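PDB 3DYI: esterase D from Lactobacillus rhamnosus, which probably hydrolyses carboxylic esters as a member of the alpha/beta-hydrolase family. Local coordinates for residues Q194-D199 with D223-I228; V122-I127 with G190-D195; T21-V26 with Y92-V97. One frame throughout, in Å; residues are numbered along the deposited sequence.

Contact 1 (Q194-D199 with D223-I228); sequences QDELVD and DAKHVI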
ATOM      1  N   GLN A 194     -16.506  -0.516   4.894  1.00 22.40           N
ATOM      2  CA  GLN A 194     -17.334  -1.360   4.044  1.00 23.04           C
ATOM      3  C   GLN A 194     -16.398  -2.028   3.051  1.00 23.25           C
ATOM      4  O   GLN A 194     -16.625  -2.020   1.839  1.00 23.64           O
ATOM      5  CB  GLN A 194     -18.416  -0.532   3.337  1.00 23.08           C
ATOM      6  CG  GLN A 194     -19.416   0.158   4.282  1.00 24.14           C
ATOM      7  CD  GLN A 194     -20.432  -0.801   4.895  1.00 25.42           C
ATOM      8  OE1 GLN A 194     -20.668  -1.893   4.380  1.00 27.08           O
ATOM      9  NE2 GLN A 194     -21.040  -0.389   6.002  1.00 27.25           N
ATOM     10  N   ASP A 195     -15.328  -2.600   3.591  1.00 23.45           N
ATOM     11  CA  ASP A 195     -14.274  -3.178   2.777  1.00 23.65           C
ATOM     12  C   ASP A 195     -14.692  -4.519   2.180  1.00 24.06           C
ATOM     13  O   ASP A 195     -14.868  -5.513   2.893  1.00 24.20           O
ATOM     14  CB  ASP A 195     -12.982  -3.312   3.580  1.00 23.29           C
ATOM     15  CG  ASP A 195     -11.767  -3.463   2.688  1.00 23.14           C
ATOM     16  OD1 ASP A 195     -11.837  -4.244   1.708  1.00 22.40           O
ATOM     17  OD2 ASP A 195     -10.752  -2.794   2.962  1.00 21.98           O
ATOM     18  N   GLU A 196     -14.839  -4.515   0.859  1.00 24.72           N
ATOM     19  CA  GLU A 196     -15.336  -5.656   0.099  1.00 25.38           C
ATOM     20  C   GLU A 196     -14.214  -6.611  -0.316  1.00 25.60           C
ATOM     21  O   GLU A 196     -14.470  -7.674  -0.896  1.00 25.44           O
ATOM     22  CB  GLU A 196     -16.106  -5.142  -1.136  1.00 25.60           C
ATOM     23  CG  GLU A 196     -15.226  -4.638  -2.322  1.00 26.76           C
ATOM     24  CD  GLU A 196     -14.634  -3.232  -2.142  1.00 27.16           C
ATOM     25  OE1 GLU A 196     -14.668  -2.687  -1.032  1.00 26.96           O
ATOM     26  OE2 GLU A 196     -14.116  -2.668  -3.134  1.00 29.64           O
ATOM     27  N   LEU A 197     -12.976  -6.230  -0.010  1.00 25.36           N
ATOM     28  CA  LEU A 197     -11.801  -6.924  -0.516  1.00 25.53           C
ATOM     29  C   LEU A 197     -11.047  -7.667   0.589  1.00 25.30           C
ATOM     30  O   LEU A 197     -10.648  -8.819   0.408  1.00 25.19           O
ATOM     31  CB  LEU A 197     -10.899  -5.906  -1.225  1.00 26.17           C
ATOM     32  CG  LEU A 197     -10.013  -6.167  -2.449  1.00 28.22           C
ATOM     33  CD1 LEU A 197      -8.545  -6.149  -2.060  1.00 29.31           C
ATOM     34  CD2 LEU A 197     -10.396  -7.417  -3.270  1.00 29.99           C
ATOM     35  N   VAL A 198     -10.847  -7.009   1.729  1.00 24.70           N
ATOM     36  CA  VAL A 198     -10.171  -7.629   2.871  1.00 24.50           C
ATOM     37  C   VAL A 198     -11.042  -7.571   4.131  1.00 24.28           C
ATOM     38  O   VAL A 198     -12.025  -6.826   4.184  1.00 23.95           O
ATOM     39  CB  VAL A 198      -8.779  -6.989   3.147  1.00 24.52           C
ATOM     40  CG1 VAL A 198      -7.853  -7.151   1.939  1.00 24.61           C
ATOM     41  CG2 VAL A 198      -8.925  -5.519   3.516  1.00 24.81           C
ATOM     42  N   ASP A 199     -10.668  -8.363   5.134  1.00 24.07           N
ATOM     43  CA  ASP A 199     -11.392  -8.424   6.398  1.00 24.29           C
ATOM     44  C   ASP A 199     -10.971  -7.257   7.292  1.00 23.92           C
ATOM     45  O   ASP A 199      -9.935  -7.312   7.959  1.00 23.66           O
ATOM     46  CB  ASP A 199     -11.140  -9.771   7.087  1.00 24.26           C
ATOM     47  CG  ASP A 199     -11.985  -9.970   8.343  1.00 25.44           C
ATOM     48  OD1 ASP A 199     -12.699  -9.035   8.755  1.00 25.85           O
ATOM     49  OD2 ASP A 199     -11.924 -11.078   8.926  1.00 27.23           O
ATOM     50  N   ASP A 223     -18.305   4.392   5.853  1.00 26.75           N
ATOM     51  CA  ASP A 223     -19.110   3.965   4.703  1.00 27.38           C
ATOM     52  C   ASP A 223     -18.273   3.635   3.465  1.00 26.83           C
ATOM     53  O   ASP A 223     -18.817   3.344   2.391  1.00 26.63           O
ATOM     54  CB  ASP A 223     -20.175   5.024   4.378  1.00 28.21           C
ATOM     55  CG  ASP A 223     -19.601   6.263   3.692  1.00 31.08           C
ATOM     56  OD1 ASP A 223     -18.378   6.521   3.786  1.00 34.69           O
ATOM     57  OD2 ASP A 223     -20.393   6.991   3.050  1.00 35.01           O
ATOM     58  N   ALA A 224     -16.952   3.663   3.632  1.00 26.05           N
ATOM     59  CA  ALA A 224     -16.024   3.591   2.503  1.00 25.28           C
ATOM     60  C   ALA A 224     -15.710   2.175   2.042  1.00 24.78           C
ATOM     61  O   ALA A 224     -15.538   1.258   2.852  1.00 24.44           O
ATOM     62  CB  ALA A 224     -14.732   4.301   2.855  1.00 25.42           C
ATOM     63  N   LYS A 225     -15.605   2.016   0.727  1.00 24.29           N
ATOM     64  CA  LYS A 225     -15.108   0.781   0.145  1.00 23.94           C
ATOM     65  C   LYS A 225     -13.585   0.706   0.324  1.00 23.33           C
ATOM     66  O   LYS A 225     -12.974   1.629   0.871  1.00 22.76           O
ATOM     67  CB  LYS A 225     -15.506   0.678  -1.336  1.00 24.34           C
ATOM     68  CG  LYS A 225     -17.009   0.827  -1.615  1.00 26.54           C
ATOM     69  CD  LYS A 225     -17.874  -0.008  -0.675  1.00 29.01           C
ATOM     70  CE  LYS A 225     -17.942  -1.481  -1.069  1.00 30.70           C
ATOM     71  NZ  LYS A 225     -18.700  -2.300  -0.063  1.00 30.32           N
ATOM     72  N   HIS A 226     -12.993  -0.394  -0.135  1.00 23.01           N
ATOM     73  CA  HIS A 226     -11.576  -0.724   0.104  1.00 22.66           C
ATOM     74  C   HIS A 226     -10.574   0.395  -0.211  1.00 22.65           C
ATOM     75  O   HIS A 226      -9.714   0.709   0.615  1.00 22.62           O
ATOM     76  CB  HIS A 226     -11.210  -1.996  -0.676  1.00 22.36           C
ATOM     77  CG  HIS A 226      -9.782  -2.432  -0.515  1.00 22.43           C
ATOM     78  ND1 HIS A 226      -9.241  -2.801   0.698  1.00 22.39           N
ATOM     79  CD2 HIS A 226      -8.791  -2.576  -1.428  1.00 22.71           C
ATOM     80  CE1 HIS A 226      -7.976  -3.144   0.527  1.00 23.19           C
ATOM     81  NE2 HIS A 226      -7.679  -3.022  -0.756  1.00 22.43           N
ATOM     82  N   VAL A 227     -10.688   0.994  -1.395  1.00 22.54           N
ATOM     83  CA  VAL A 227      -9.634   1.890  -1.897  1.00 22.40           C
ATOM     84  C   VAL A 227      -9.830   3.323  -1.381  1.00 22.27           C
ATOM     85  O   VAL A 227     -10.206   4.236  -2.126  1.00 21.85           O
ATOM     86  CB  VAL A 227      -9.504   1.820  -3.448  1.00 22.53           C
ATOM     87  CG1 VAL A 227      -8.262   2.573  -3.929  1.00 22.74           C
ATOM     88  CG2 VAL A 227      -9.427   0.360  -3.906  1.00 23.06           C
ATOM     89  N   ILE A 228      -9.548   3.501  -0.091  1.00 21.88           N
ATOM     90  CA  ILE A 228      -9.825   4.756   0.611  1.00 22.00           C
ATOM     91  C   ILE A 228      -8.977   5.946   0.149  1.00 21.93           C
ATOM     92  O   ILE A 228      -9.295   7.093   0.469  1.00 21.61           O
ATOM     93  CB  ILE A 228      -9.744   4.591   2.158  1.00 21.88           C
ATOM     94  CG1 ILE A 228      -8.402   3.974   2.587  1.00 22.03           C
ATOM     95  CG2 ILE A 228     -10.918   3.757   2.670  1.00 22.17           C
ATOM     96  CD1 ILE A 228      -8.145   4.046   4.098  1.00 22.55           C
TER
HETATM   97  O   HOH W   1     -12.742  -0.394  -3.493  1.00 37.53           O
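His226 ND1 donates to Asp195 OD2 at 2.7 Å in a nearly straight bond (173° at the hydrogen). The oxygen lies in the plane of the imidazole and is met on its syn side, although carboxylate and ring planes are turned 59° apart. At the other oxygen, Asp195 OD1, Leu197 N closes an Asx turn and Val198 N, meeting it from above the carboxylate plane, extends this to an Asx motif that fixes the rotation of the group. A second acidic side chain grips the histidine backbone: Glu196 OE1 accepts from His226 N at 3.0 Å through its syn lone pair, while a water joins Glu196 OE2 to Val227 N. Glu196 CG, set between the backbone N and the carbonyl carbon (chi1 77°), and a bend at chi2 together carry the carboxylate across. Further out, Lys225 NZ reaches Gln194 O at 2.8 Å, and Gln194 N donates to Ala224 O at 2.9 Å. Leu197 CD1 sits over one face of the imidazole in a CH-pi contact, 3.8 Å from the His226 ring centroid, and Val198 CG2 approaches obliquely. His226 also touches Ser101, the predicted nucleophile; the loops bring together the predicted acid and base of a charge relay, consistent with the alpha/beta-hydrolase catalytic triad.

Contact 2 (V122-I127 with G190-D195); sequences VFSSPI and GQAGQD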
ATOM      1  N   VAL A 122      -0.564   2.275   7.329  1.00 19.61           N
ATOM      2  CA  VAL A 122      -1.336   1.560   6.316  1.00 19.81           C
ATOM      3  C   VAL A 122      -2.674   2.214   5.979  1.00 19.92           C
ATOM      4  O   VAL A 122      -3.298   2.891   6.814  1.00 20.09           O
ATOM      5  CB  VAL A 122      -1.588   0.082   6.736  1.00 19.69           C
ATOM      6  CG1 VAL A 122      -0.268  -0.647   6.954  1.00 19.70           C
ATOM      7  CG2 VAL A 122      -2.456  -0.005   7.986  1.00 19.77           C
ATOM      8  N   PHE A 123      -3.083   2.011   4.730  1.00 20.24           N
ATOM      9  CA  PHE A 123      -4.428   2.308   4.268  1.00 20.27           C
ATOM     10  C   PHE A 123      -5.049   0.981   3.831  1.00 20.63           C
ATOM     11  O   PHE A 123      -4.565   0.353   2.878  1.00 20.70           O
ATOM     12  CB  PHE A 123      -4.412   3.273   3.077  1.00 20.50           C
ATOM     13  CG  PHE A 123      -3.490   4.454   3.237  1.00 20.20           C
ATOM     14  CD1 PHE A 123      -3.418   5.162   4.439  1.00 19.56           C
ATOM     15  CD2 PHE A 123      -2.721   4.884   2.162  1.00 20.00           C
ATOM     16  CE1 PHE A 123      -2.570   6.265   4.569  1.00 20.71           C
ATOM     17  CE2 PHE A 123      -1.873   5.991   2.284  1.00 19.07           C
ATOM     18  CZ  PHE A 123      -1.806   6.679   3.489  1.00 20.16           C
ATOM     19  N   SER A 124      -6.103   0.558   4.529  1.00 21.10           N
ATOM     20  CA  SER A 124      -6.777  -0.718   4.261  1.00 21.36           C
ATOM     21  C   SER A 124      -5.792  -1.877   4.056  1.00 21.94           C
ATOM     22  O   SER A 124      -5.800  -2.547   3.014  1.00 21.92           O
ATOM     23  CB  SER A 124      -7.749  -0.587   3.074  1.00 21.34           C
ATOM     24  OG  SER A 124      -8.797   0.336   3.364  1.00 21.35           O
ATOM     25  N   SER A 125      -4.940  -2.092   5.059  1.00 22.02           N
ATOM     26  CA  SER A 125      -3.963  -3.180   5.047  1.00 22.94           C
ATOM     27  C   SER A 125      -3.799  -3.763   6.452  1.00 23.46           C
ATOM     28  O   SER A 125      -2.899  -3.359   7.194  1.00 23.74           O
ATOM     29  CB  SER A 125      -2.616  -2.697   4.500  1.00 22.73           C
ATOM     30  OG  SER A 125      -1.741  -3.793   4.256  1.00 22.26           O
ATOM     31  N   PRO A 126      -4.686  -4.702   6.830  1.00 24.20           N
ATOM     32  CA  PRO A 126      -4.667  -5.316   8.165  1.00 24.53           C
ATOM     33  C   PRO A 126      -3.397  -6.125   8.485  1.00 24.81           C
ATOM     34  O   PRO A 126      -3.147  -6.424   9.654  1.00 25.18           O
ATOM     35  CB  PRO A 126      -5.899  -6.227   8.147  1.00 24.72           C
ATOM     36  CG  PRO A 126      -6.772  -5.677   7.049  1.00 25.21           C
ATOM     37  CD  PRO A 126      -5.803  -5.212   6.016  1.00 24.27           C
ATOM     38  N   ILE A 127      -2.613  -6.461   7.456  1.00 25.06           N
ATOM     39  CA  ILE A 127      -1.344  -7.210   7.583  1.00 24.92           C
ATOM     40  C   ILE A 127      -1.562  -8.684   7.945  1.00 25.37           C
ATOM     41  O   ILE A 127      -1.146  -9.583   7.207  1.00 25.33           O
ATOM     42  CB  ILE A 127      -0.322  -6.549   8.580  1.00 24.87           C
ATOM     43  CG1 ILE A 127      -0.144  -5.045   8.307  1.00 24.69           C
ATOM     44  CG2 ILE A 127       1.017  -7.297   8.556  1.00 24.96           C
ATOM     45  CD1 ILE A 127       0.402  -4.687   6.926  1.00 23.76           C
ATOM     46  N   GLY A 190      -5.389   3.318   8.818  1.00 20.46           N
ATOM     47  CA  GLY A 190      -6.669   3.727   8.241  1.00 20.37           C
ATOM     48  C   GLY A 190      -7.331   2.499   7.644  1.00 20.63           C
ATOM     49  O   GLY A 190      -6.673   1.711   6.970  1.00 20.73           O
ATOM     50  N   GLN A 191      -8.625   2.320   7.903  1.00 20.48           N
ATOM     51  CA  GLN A 191      -9.327   1.133   7.409  1.00 20.63           C
ATOM     52  C   GLN A 191     -10.731   1.430   6.895  1.00 20.49           C
ATOM     53  O   GLN A 191     -11.524   2.084   7.571  1.00 20.66           O
ATOM     54  CB  GLN A 191      -9.374   0.038   8.486  1.00 20.49           C
ATOM     55  CG  GLN A 191     -10.134  -1.243   8.083  1.00 20.26           C
ATOM     56  CD  GLN A 191      -9.568  -1.916   6.835  1.00 20.24           C
ATOM     57  OE1 GLN A 191      -8.393  -2.276   6.789  1.00 21.02           O
ATOM     58  NE2 GLN A 191     -10.417  -2.099   5.823  1.00 20.12           N
ATOM     59  N   ALA A 192     -11.024   0.933   5.695  1.00 20.80           N
ATOM     60  CA  ALA A 192     -12.351   1.050   5.103  1.00 21.10           C
ATOM     61  C   ALA A 192     -13.381   0.274   5.923  1.00 21.40           C
ATOM     62  O   ALA A 192     -13.141  -0.879   6.307  1.00 21.45           O
ATOM     63  CB  ALA A 192     -12.325   0.536   3.675  1.00 21.08           C
ATOM     64  N   GLY A 193     -14.527   0.907   6.171  1.00 21.59           N
ATOM     65  CA  GLY A 193     -15.606   0.316   6.985  1.00 21.91           C
ATOM     66  C   GLY A 193     -16.596  -0.549   6.217  1.00 22.25           C
ATOM     67  O   GLY A 193     -17.443  -1.216   6.807  1.00 22.16           O
ATOM     68  N   GLN A 194     -16.506  -0.516   4.894  1.00 22.40           N
ATOM     69  CA  GLN A 194     -17.334  -1.360   4.044  1.00 23.04           C
ATOM     70  C   GLN A 194     -16.398  -2.028   3.051  1.00 23.25           C
ATOM     71  O   GLN A 194     -16.625  -2.020   1.839  1.00 23.64           O
ATOM     72  CB  GLN A 194     -18.416  -0.532   3.337  1.00 23.08           C
ATOM     73  CG  GLN A 194     -19.416   0.158   4.282  1.00 24.14           C
ATOM     74  CD  GLN A 194     -20.432  -0.801   4.895  1.00 25.42           C
ATOM     75  OE1 GLN A 194     -20.668  -1.893   4.380  1.00 27.08           O
ATOM     76  NE2 GLN A 194     -21.040  -0.389   6.002  1.00 27.25           N
ATOM     77  N   ASP A 195     -15.328  -2.600   3.591  1.00 23.45           N
ATOM     78  CA  ASP A 195     -14.274  -3.178   2.777  1.00 23.65           C
ATOM     79  C   ASP A 195     -14.692  -4.519   2.180  1.00 24.06           C
ATOM     80  O   ASP A 195     -14.868  -5.513   2.893  1.00 24.20           O
ATOM     81  CB  ASP A 195     -12.982  -3.312   3.580  1.00 23.29           C
ATOM     82  CG  ASP A 195     -11.767  -3.463   2.688  1.00 23.14           C
ATOM     83  OD1 ASP A 195     -11.837  -4.244   1.708  1.00 22.40           O
ATOM     84  OD2 ASP A 195     -10.752  -2.794   2.962  1.00 21.98           O
TER
HETATM   85  O   HOH W   2      -5.915  -1.092   7.587  1.00 21.36           O
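Val122 O accepts from Gly190 N at 2.9 Å, a rung of the parallel pairing between strands 119-123 and 187-192 in the central sheet of the alpha/beta-hydrolase fold. Phe123 is the bridge partner of Gly190; its CA makes a CH...O contact with Gly190 O, while its ring packs outside the pair, against Leu237 and Val241 of helix 234-247. The next rung, Ser124 N to Gly190 O at 2.8 Å, closes the ladder where the first strand gives way to a loop. Ser124 then adopts a left-handed backbone conformation (phi 45°), and its OG, hydrogen-bonded to His226 O, also accepts from Ala192 N in a longer bond of 3.3 Å. Ser125 N is linked through one water to both Gly190 O and Gln191 OE1, whereas Ser125 OG hydrogen-bonds to the backbone O of Ser101, the predicted nucleophile. Pro126 lays CG 3.8 Å from Gln191 OE1, crossing the glutamine chain at about a right angle. While the water holds OE1, Gln191 NE2 fixes the amide by donating to Ala192 O at 3.0 Å, on a lone pair in the carbonyl plane, and to Asp195 OD2, the oxygen that also takes His226 ND1, from its anti side and somewhat out of the carboxylate plane.

Contact 3 (T21-V26 with Y92-V97); sequences TDTGVV and YAKVFV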
ATOM      1  N   THR A  21      10.897  19.960   0.835  1.00 22.03           N
ATOM      2  CA  THR A  21      12.000  20.627   1.519  1.00 21.79           C
ATOM      3  C   THR A  21      12.527  19.768   2.675  1.00 21.70           C
ATOM      4  O   THR A  21      13.551  19.095   2.521  1.00 21.97           O
ATOM      5  CB  THR A  21      11.625  22.063   1.978  1.00 21.73           C
ATOM      6  OG1 THR A  21      10.403  22.033   2.729  1.00 21.56           O
ATOM      7  CG2 THR A  21      11.463  22.991   0.764  1.00 22.56           C
ATOM      8  N   ASP A  22      11.823  19.759   3.806  1.00 21.13           N
ATOM      9  CA  ASP A  22      12.298  19.028   4.993  1.00 21.06           C
ATOM     10  C   ASP A  22      11.827  17.579   5.064  1.00 20.66           C
ATOM     11  O   ASP A  22      12.552  16.715   5.554  1.00 20.46           O
ATOM     12  CB  ASP A  22      11.889  19.744   6.282  1.00 21.10           C
ATOM     13  CG  ASP A  22      10.382  19.781   6.476  1.00 21.86           C
ATOM     14  OD1 ASP A  22       9.695  20.407   5.639  1.00 23.02           O
ATOM     15  OD2 ASP A  22       9.895  19.173   7.455  1.00 23.20           O
ATOM     16  N   THR A  23      10.611  17.325   4.592  1.00 20.56           N
ATOM     17  CA  THR A  23       9.982  16.026   4.785  1.00 20.46           C
ATOM     18  C   THR A  23       9.517  15.403   3.477  1.00 20.38           C
ATOM     19  O   THR A  23       8.909  16.076   2.641  1.00 19.91           O
ATOM     20  CB  THR A  23       8.803  16.133   5.779  1.00 20.91           C
ATOM     21  OG1 THR A  23       9.300  16.593   7.045  1.00 20.95           O
ATOM     22  CG2 THR A  23       8.105  14.781   5.967  1.00 21.15           C
ATOM     23  N   GLY A  24       9.816  14.113   3.320  1.00 20.04           N
ATOM     24  CA  GLY A  24       9.382  13.331   2.162  1.00 20.09           C
ATOM     25  C   GLY A  24       8.521  12.148   2.567  1.00 20.07           C
ATOM     26  O   GLY A  24       8.616  11.657   3.698  1.00 20.55           O
ATOM     27  N   VAL A  25       7.683  11.688   1.639  1.00 19.77           N
ATOM     28  CA  VAL A  25       6.759  10.580   1.890  1.00 19.69           C
ATOM     29  C   VAL A  25       6.842   9.567   0.752  1.00 19.62           C
ATOM     30  O   VAL A  25       6.794   9.943  -0.417  1.00 19.68           O
ATOM     31  CB  VAL A  25       5.295  11.074   1.995  1.00 19.62           C
ATOM     32  CG1 VAL A  25       4.369   9.944   2.463  1.00 19.75           C
ATOM     33  CG2 VAL A  25       5.193  12.266   2.939  1.00 19.52           C
ATOM     34  N   VAL A  26       6.976   8.291   1.110  1.00 18.96           N
ATOM     35  CA  VAL A  26       6.913   7.194   0.149  1.00 18.99           C
ATOM     36  C   VAL A  26       5.513   6.609   0.219  1.00 19.02           C
ATOM     37  O   VAL A  26       5.022   6.306   1.309  1.00 18.73           O
ATOM     38  CB  VAL A  26       7.963   6.099   0.465  1.00 18.87           C
ATOM     39  CG1 VAL A  26       7.768   4.874  -0.424  1.00 19.25           C
ATOM     40  CG2 VAL A  26       9.377   6.655   0.294  1.00 18.58           C
ATOM     41  N   TYR A  92      15.692  13.833   2.375  1.00 22.52           N
ATOM     42  CA  TYR A  92      14.886  14.576   3.340  1.00 22.13           C
ATOM     43  C   TYR A  92      15.282  14.305   4.779  1.00 21.58           C
ATOM     44  O   TYR A  92      15.637  13.185   5.120  1.00 21.48           O
ATOM     45  CB  TYR A  92      13.400  14.267   3.127  1.00 22.07           C
ATOM     46  CG  TYR A  92      12.932  14.705   1.757  1.00 22.26           C
ATOM     47  CD1 TYR A  92      12.721  16.058   1.476  1.00 23.15           C
ATOM     48  CD2 TYR A  92      12.738  13.777   0.731  1.00 22.29           C
ATOM     49  CE1 TYR A  92      12.312  16.478   0.213  1.00 22.82           C
ATOM     50  CE2 TYR A  92      12.323  14.192  -0.538  1.00 21.59           C
ATOM     51  CZ  TYR A  92      12.114  15.540  -0.784  1.00 22.27           C
ATOM     52  OH  TYR A  92      11.712  15.961  -2.031  1.00 23.33           O
ATOM     53  N   ALA A  93      15.206  15.341   5.614  1.00 21.77           N
ATOM     54  CA  ALA A  93      15.469  15.202   7.052  1.00 21.32           C
ATOM     55  C   ALA A  93      14.542  14.162   7.689  1.00 21.35           C
ATOM     56  O   ALA A  93      14.960  13.384   8.551  1.00 21.25           O
ATOM     57  CB  ALA A  93      15.326  16.552   7.758  1.00 21.23           C
ATOM     58  N   LYS A  94      13.284  14.156   7.256  1.00 20.73           N
ATOM     59  CA  LYS A  94      12.279  13.244   7.791  1.00 20.82           C
ATOM     60  C   LYS A  94      11.550  12.539   6.657  1.00 20.62           C
ATOM     61  O   LYS A  94      11.209  13.154   5.644  1.00 20.38           O
ATOM     62  CB  LYS A  94      11.279  14.001   8.668  1.00 21.10           C
ATOM     63  CG  LYS A  94      11.873  14.438  10.015  1.00 23.00           C
ATOM     64  CD  LYS A  94      11.219  15.694  10.544  1.00 26.15           C
ATOM     65  CE  LYS A  94      11.808  16.934   9.867  1.00 27.28           C
ATOM     66  NZ  LYS A  94      11.237  18.207  10.390  1.00 29.14           N
ATOM     67  N   VAL A  95      11.323  11.244   6.842  1.00 20.13           N
ATOM     68  CA  VAL A  95      10.638  10.418   5.848  1.00 20.10           C
ATOM     69  C   VAL A  95       9.538   9.584   6.501  1.00 20.17           C
ATOM     70  O   VAL A  95       9.753   8.934   7.535  1.00 20.07           O
ATOM     71  CB  VAL A  95      11.637   9.507   5.079  1.00 20.19           C
ATOM     72  CG1 VAL A  95      10.906   8.418   4.279  1.00 20.41           C
ATOM     73  CG2 VAL A  95      12.518  10.346   4.144  1.00 20.37           C
ATOM     74  N   PHE A  96       8.360   9.631   5.890  1.00 19.54           N
ATOM     75  CA  PHE A  96       7.219   8.812   6.284  1.00 19.44           C
ATOM     76  C   PHE A  96       6.972   7.802   5.171  1.00 19.29           C
ATOM     77  O   PHE A  96       7.258   8.081   4.003  1.00 18.91           O
ATOM     78  CB  PHE A  96       5.973   9.685   6.488  1.00 19.66           C
ATOM     79  CG  PHE A  96       6.071  10.638   7.659  1.00 20.44           C
ATOM     80  CD1 PHE A  96       5.359  10.390   8.833  1.00 20.96           C
ATOM     81  CD2 PHE A  96       6.854  11.791   7.585  1.00 20.55           C
ATOM     82  CE1 PHE A  96       5.433  11.269   9.921  1.00 21.02           C
ATOM     83  CE2 PHE A  96       6.936  12.670   8.665  1.00 20.44           C
ATOM     84  CZ  PHE A  96       6.221  12.406   9.836  1.00 20.95           C
ATOM     85  N   VAL A  97       6.471   6.623   5.531  1.00 18.89           N
ATOM     86  CA  VAL A  97       6.186   5.572   4.544  1.00 18.82           C
ATOM     87  C   VAL A  97       4.786   5.019   4.790  1.00 18.97           C
ATOM     88  O   VAL A  97       4.497   4.535   5.882  1.00 18.91           O
ATOM     89  CB  VAL A  97       7.232   4.417   4.602  1.00 18.77           C
ATOM     90  CG1 VAL A  97       6.964   3.380   3.505  1.00 18.93           C
ATOM     91  CG2 VAL A  97       8.657   4.965   4.477  1.00 19.05           C
TER
HETATM   92  O   HOH W   3       9.969  20.784   9.806  1.00 39.33           O
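Gly24 packs on Tyr92, which lies just before strand 94-97, in the tight part of this contact; strands 23-26 and 94-97 run on from there in parallel with their axes 4.7 Å apart. Gly24 CA lies over one face of the phenol, 4.0 Å from the Tyr92 ring centroid in a CH-pi contact, and Thr23 O stands over the same face, also offset toward the rim. Thr21 O comes to the ring's edge, 3.3 Å from Tyr92 CD1, and Tyr92 OH is hydrogen-bonded to Gly20 N. Beside the ring the backbone ladder is regular: Gly24 N donates to Lys94 O, Phe96 N to Gly24 O and Val26 N to Phe96 O. Thr23, Val25 and Phe96 share one face with Lys94. Thr23 CG2, anti to its own backbone N, meets the edge of the phenyl ring 3.6 Å from Phe96 CE2, and Met245 of helix 234-247 packs on this side. Val26, Val95 and Val97 occupy the other face, against helix 74-89.

The looser, polar side is that of the Asp22 and Lys94 side chains. Lys94 N still reaches Asp22 O, but at 3.2 Å. The salt bridge from Lys94 NZ to Asp22 OD2 is weak at 3.4 Å, and a water bound to Asp22 OD2 also makes a weak bond to Lys94 NZ. Asp22 OD2 accepts the Thr23 hydroxyl from above the carboxylate plane, OG1 lying 2.7 Å away; Lys94 NZ also bonds to Asn249. Thus the long ion pair is shared with water, Thr23 and Asn249, while short, regular main-chain bonds and apolar faces make up the paired strands.

Overall arrangement
Contacts 1 and 2 form one continuous unit: they share Gln194 and Asp195, and their centres lie 7 Å apart. The two touch where Ser124 OG meets His226 O at 2.9 Å, probably a hydrogen bond, and where Ala192 CB packs on Lys225 O. Contact 3 stands apart, its centre about 28 Å from that of contact 1, on the opposite side of the chain's centre. It belongs nevertheless to the same sheet as contact 2, about 23 Å away between centres, because strands 94-100 and 119-123 are neighbours. Strand 94-100, paired at its start in contact 3, leads directly to Ser101, the predicted nucleophile, beside contacts 1 and 2.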